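Local coordinates for protein ferulic acid decarboxylase 1 (Candida dubliniensis, PDB 4ZAD) that probably catalyses the reversible, prenylated-FMN-dependent decarboxylation of cinnamic, ferulic and p-coumaric acids to their vinyl products, at residues Glu269-Gly274 and His309-Asp314. Residues are numbered along the deposited sequence; the frame is centred on the assembly and turned at random.
Sequences EMVFEG and HISYRD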
ATOM      1  N   GLU A 269     -14.801  31.133 -17.053  1.00 30.36           N
ATOM      2  CA  GLU A 269     -14.670  32.268 -16.145  1.00 30.74           C
ATOM      3  C   GLU A 269     -13.746  33.307 -16.761  1.00 30.74           C
ATOM      4  O   GLU A 269     -14.032  34.507 -16.682  1.00 30.82           O
ATOM      5  CB  GLU A 269     -14.162  31.827 -14.774  1.00 30.72           C
ATOM      6  CG  GLU A 269     -15.070  30.840 -14.085  1.00 32.25           C
ATOM      7  CD  GLU A 269     -16.287  31.513 -13.439  1.00 35.88           C
ATOM      8  OE1 GLU A 269     -16.115  32.450 -12.617  1.00 38.56           O
ATOM      9  OE2 GLU A 269     -17.424  31.100 -13.731  1.00 37.56           O
ATOM     10  N   MET A 270     -12.645  32.849 -17.370  1.00 30.56           N
ATOM     11  CA  MET A 270     -11.659  33.740 -17.966  1.00 30.43           C
ATOM     12  C   MET A 270     -11.002  33.036 -19.120  1.00 30.49           C
ATOM     13  O   MET A 270     -10.649  31.831 -18.993  1.00 30.08           O
ATOM     14  CB  MET A 270     -10.521  34.106 -16.991  1.00 31.24           C
ATOM     15  CG  MET A 270     -10.876  34.974 -15.809  1.00 31.68           C
ATOM     16  SD  MET A 270      -9.529  35.129 -14.644  1.00 31.60           S
ATOM     17  CE  MET A 270      -9.646  33.534 -13.850  1.00 34.95           C
ATOM     18  N   VAL A 271     -10.778  33.812 -20.201  1.00 29.40           N
ATOM     19  CA  VAL A 271     -10.075  33.341 -21.382  1.00 28.68           C
ATOM     20  C   VAL A 271      -8.897  34.252 -21.638  1.00 28.14           C
ATOM     21  O   VAL A 271      -9.022  35.456 -21.582  1.00 28.89           O
ATOM     22  CB  VAL A 271     -10.988  33.278 -22.651  1.00 28.85           C
ATOM     23  CG1 VAL A 271     -10.171  32.869 -23.882  1.00 26.77           C
ATOM     24  CG2 VAL A 271     -12.142  32.294 -22.439  1.00 27.28           C
ATOM     25  N   PHE A 272      -7.743  33.655 -21.881  1.00 27.70           N
ATOM     26  CA  PHE A 272      -6.509  34.360 -22.156  1.00 27.21           C
ATOM     27  C   PHE A 272      -6.225  34.032 -23.625  1.00 27.37           C
ATOM     28  O   PHE A 272      -6.332  32.879 -24.014  1.00 26.63           O
ATOM     29  CB  PHE A 272      -5.376  33.777 -21.311  1.00 27.26           C
ATOM     30  CG  PHE A 272      -5.324  34.247 -19.868  1.00 27.81           C
ATOM     31  CD1 PHE A 272      -6.423  34.771 -19.204  1.00 29.65           C
ATOM     32  CD2 PHE A 272      -4.159  34.106 -19.153  1.00 29.31           C
ATOM     33  CE1 PHE A 272      -6.341  35.186 -17.872  1.00 28.65           C
ATOM     34  CE2 PHE A 272      -4.082  34.522 -17.794  1.00 30.08           C
ATOM     35  CZ  PHE A 272      -5.174  35.056 -17.177  1.00 28.71           C
ATOM     36  N   GLU A 273      -5.874  35.025 -24.436  1.00 27.26           N
ATOM     37  CA  GLU A 273      -5.599  34.811 -25.862  1.00 27.15           C
ATOM     38  C   GLU A 273      -4.223  35.282 -26.198  1.00 26.74           C
ATOM     39  O   GLU A 273      -3.843  36.347 -25.742  1.00 26.46           O
ATOM     40  CB  GLU A 273      -6.571  35.623 -26.728  1.00 26.97           C
ATOM     41  CG  GLU A 273      -8.050  35.393 -26.396  1.00 27.92           C
ATOM     42  CD  GLU A 273      -8.951  36.264 -27.228  1.00 30.81           C
ATOM     43  OE1 GLU A 273      -8.446  36.962 -28.134  1.00 32.56           O
ATOM     44  OE2 GLU A 273     -10.173  36.241 -27.001  1.00 33.01           O
ATOM     45  N   GLY A 274      -3.484  34.549 -27.030  1.00 26.43           N
ATOM     46  CA  GLY A 274      -2.185  35.073 -27.488  1.00 26.44           C
ATOM     47  C   GLY A 274      -1.435  34.289 -28.550  1.00 26.19           C
ATOM     48  O   GLY A 274      -2.031  33.756 -29.444  1.00 26.27           O
ATOM     49  N   HIS A 309      -4.609  39.263 -24.920  1.00 32.26           N
ATOM     50  CA  HIS A 309      -5.994  39.619 -24.608  1.00 32.32           C
ATOM     51  C   HIS A 309      -6.455  38.803 -23.431  1.00 31.98           C
ATOM     52  O   HIS A 309      -5.832  37.808 -23.115  1.00 32.41           O
ATOM     53  CB  HIS A 309      -6.926  39.364 -25.813  1.00 32.27           C
ATOM     54  CG  HIS A 309      -8.255  40.044 -25.705  1.00 33.02           C
ATOM     55  ND1 HIS A 309      -8.432  41.390 -25.966  1.00 33.77           N
ATOM     56  CD2 HIS A 309      -9.471  39.569 -25.346  1.00 34.95           C
ATOM     57  CE1 HIS A 309      -9.706  41.702 -25.796  1.00 34.97           C
ATOM     58  NE2 HIS A 309     -10.358  40.615 -25.417  1.00 33.81           N
ATOM     59  N   ILE A 310      -7.513  39.257 -22.765  1.00 31.58           N
ATOM     60  CA  ILE A 310      -8.163  38.510 -21.699  1.00 31.44           C
ATOM     61  C   ILE A 310      -9.609  38.968 -21.657  1.00 31.86           C
ATOM     62  O   ILE A 310      -9.910  40.171 -21.706  1.00 31.28           O
ATOM     63  CB  ILE A 310      -7.570  38.767 -20.299  1.00 31.78           C
ATOM     64  CG1 ILE A 310      -6.150  38.216 -20.168  1.00 31.58           C
ATOM     65  CG2 ILE A 310      -8.477  38.155 -19.175  1.00 30.28           C
ATOM     66  CD1 ILE A 310      -5.480  38.614 -18.834  1.00 33.05           C
ATOM     67  N   SER A 311     -10.508  37.999 -21.589  1.00 31.66           N
ATOM     68  CA  SER A 311     -11.919  38.270 -21.416  1.00 31.28           C
ATOM     69  C   SER A 311     -12.286  37.533 -20.133  1.00 31.64           C
ATOM     70  O   SER A 311     -11.705  36.507 -19.848  1.00 30.91           O
ATOM     71  CB  SER A 311     -12.715  37.797 -22.646  1.00 31.06           C
ATOM     72  OG  SER A 311     -12.738  36.380 -22.770  1.00 30.87           O
ATOM     73  N   TYR A 312     -13.200  38.087 -19.340  1.00 32.81           N
ATOM     74  CA  TYR A 312     -13.567  37.491 -18.049  1.00 34.15           C
ATOM     75  C   TYR A 312     -14.921  37.981 -17.549  1.00 34.38           C
ATOM     76  O   TYR A 312     -15.333  39.103 -17.827  1.00 34.58           O
ATOM     77  CB  TYR A 312     -12.502  37.781 -16.992  1.00 34.54           C
ATOM     78  CG  TYR A 312     -12.344  39.242 -16.692  1.00 36.67           C
ATOM     79  CD1 TYR A 312     -11.516  40.041 -17.459  1.00 37.10           C
ATOM     80  CD2 TYR A 312     -13.023  39.834 -15.644  1.00 39.21           C
ATOM     81  CE1 TYR A 312     -11.376  41.386 -17.195  1.00 38.00           C
ATOM     82  CE2 TYR A 312     -12.880  41.207 -15.372  1.00 38.99           C
ATOM     83  CZ  TYR A 312     -12.063  41.957 -16.158  1.00 36.75           C
ATOM     84  OH  TYR A 312     -11.906  43.274 -15.907  1.00 36.39           O
ATOM     85  N   ARG A 313     -15.611  37.122 -16.813  1.00 34.52           N
ATOM     86  CA  ARG A 313     -16.953  37.433 -16.345  1.00 34.91           C
ATOM     87  C   ARG A 313     -16.910  38.185 -15.024  1.00 35.24           C
ATOM     88  O   ARG A 313     -15.856  38.383 -14.458  1.00 34.76           O
ATOM     89  CB  ARG A 313     -17.757  36.150 -16.189  1.00 34.80           C
ATOM     90  CG  ARG A 313     -17.342  35.290 -15.007  1.00 34.37           C
ATOM     91  CD  ARG A 313     -18.066  33.944 -14.999  1.00 33.72           C
ATOM     92  NE  ARG A 313     -19.518  34.074 -15.134  1.00 31.86           N
ATOM     93  CZ  ARG A 313     -20.325  33.064 -15.406  1.00 29.66           C
ATOM     94  NH1 ARG A 313     -19.840  31.856 -15.586  1.00 30.44           N
ATOM     95  NH2 ARG A 313     -21.615  33.259 -15.523  1.00 29.26           N
ATOM     96  N   ASP A 314     -18.070  38.617 -14.544  1.00 36.40           N
ATOM     97  CA  ASP A 314     -18.187  39.173 -13.200  1.00 37.02           C
ATOM     98  C   ASP A 314     -17.722  38.126 -12.213  1.00 37.28           C
ATOM     99  O   ASP A 314     -18.143  36.975 -12.263  1.00 37.84           O
ATOM    100  CB  ASP A 314     -19.650  39.463 -12.846  1.00 37.73           C
ATOM    101  CG  ASP A 314     -20.199  40.711 -13.509  1.00 39.00           C
ATOM    102  OD1 ASP A 314     -19.409  41.605 -13.882  1.00 41.73           O
ATOM    103  OD2 ASP A 314     -21.443  40.788 -13.635  1.00 40.92           O
TER
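Val271 and Ser311 form a hydrogen-bonded antiparallel pair, with Val271 N to Ser311 O and Ser311 N to Val271 O both 2.9 Å. Glu273 and His309 pair in the same way. Phe272 with Ile310 and Met270 with Tyr312 are non-hydrogen-bonded pairs, and their side chains share the sheet face opposite Val271, Ser311, Glu273 and His309. Ile310 runs alongside Phe272. Its CG1 lies anti to its own carbonyl carbon (chi1 -68°), and the extended chain carries CD1 over one ring face near the rim, a CH-pi contact 4.0 Å from the Phe272 centroid. Met270 CG meets Tyr312 CB at 3.5 Å, but both side chains then lead away, and Tyr312 OH is hydrogen-bonded to Asp63. Beyond the strand ends, Arg313 N still donates to Glu269 O. A bend at chi2 (-79°) turns the Glu269 carboxylate toward Arg313. Glu269 OE2 makes a salt bridge with Arg313 NH1 at 3.1 Å, though the hydrogen bond in it is weak. Its OE1 makes a salt bridge with Arg10 and accepts a hydrogen bond from Ile317 N. On the Val271 face, the extended Glu273 lies beside His309, its carboxylate tilted 36° from the ring; Thr259 and Glu258 N hold its two oxygens. Ser311 OG packs on Val271 CB and is hydrogen-bonded to His128. Strands 270-277 and 300-312 are neighbours in the antiparallel sheet of the UbiD Rift-related domain. Strand 214-220 flanks the first, with a classic bulge where Glu269 and Met270 face Phe220. Strand 131-134 flanks the second, and helix 9-19 packs against Glu269 and Arg313.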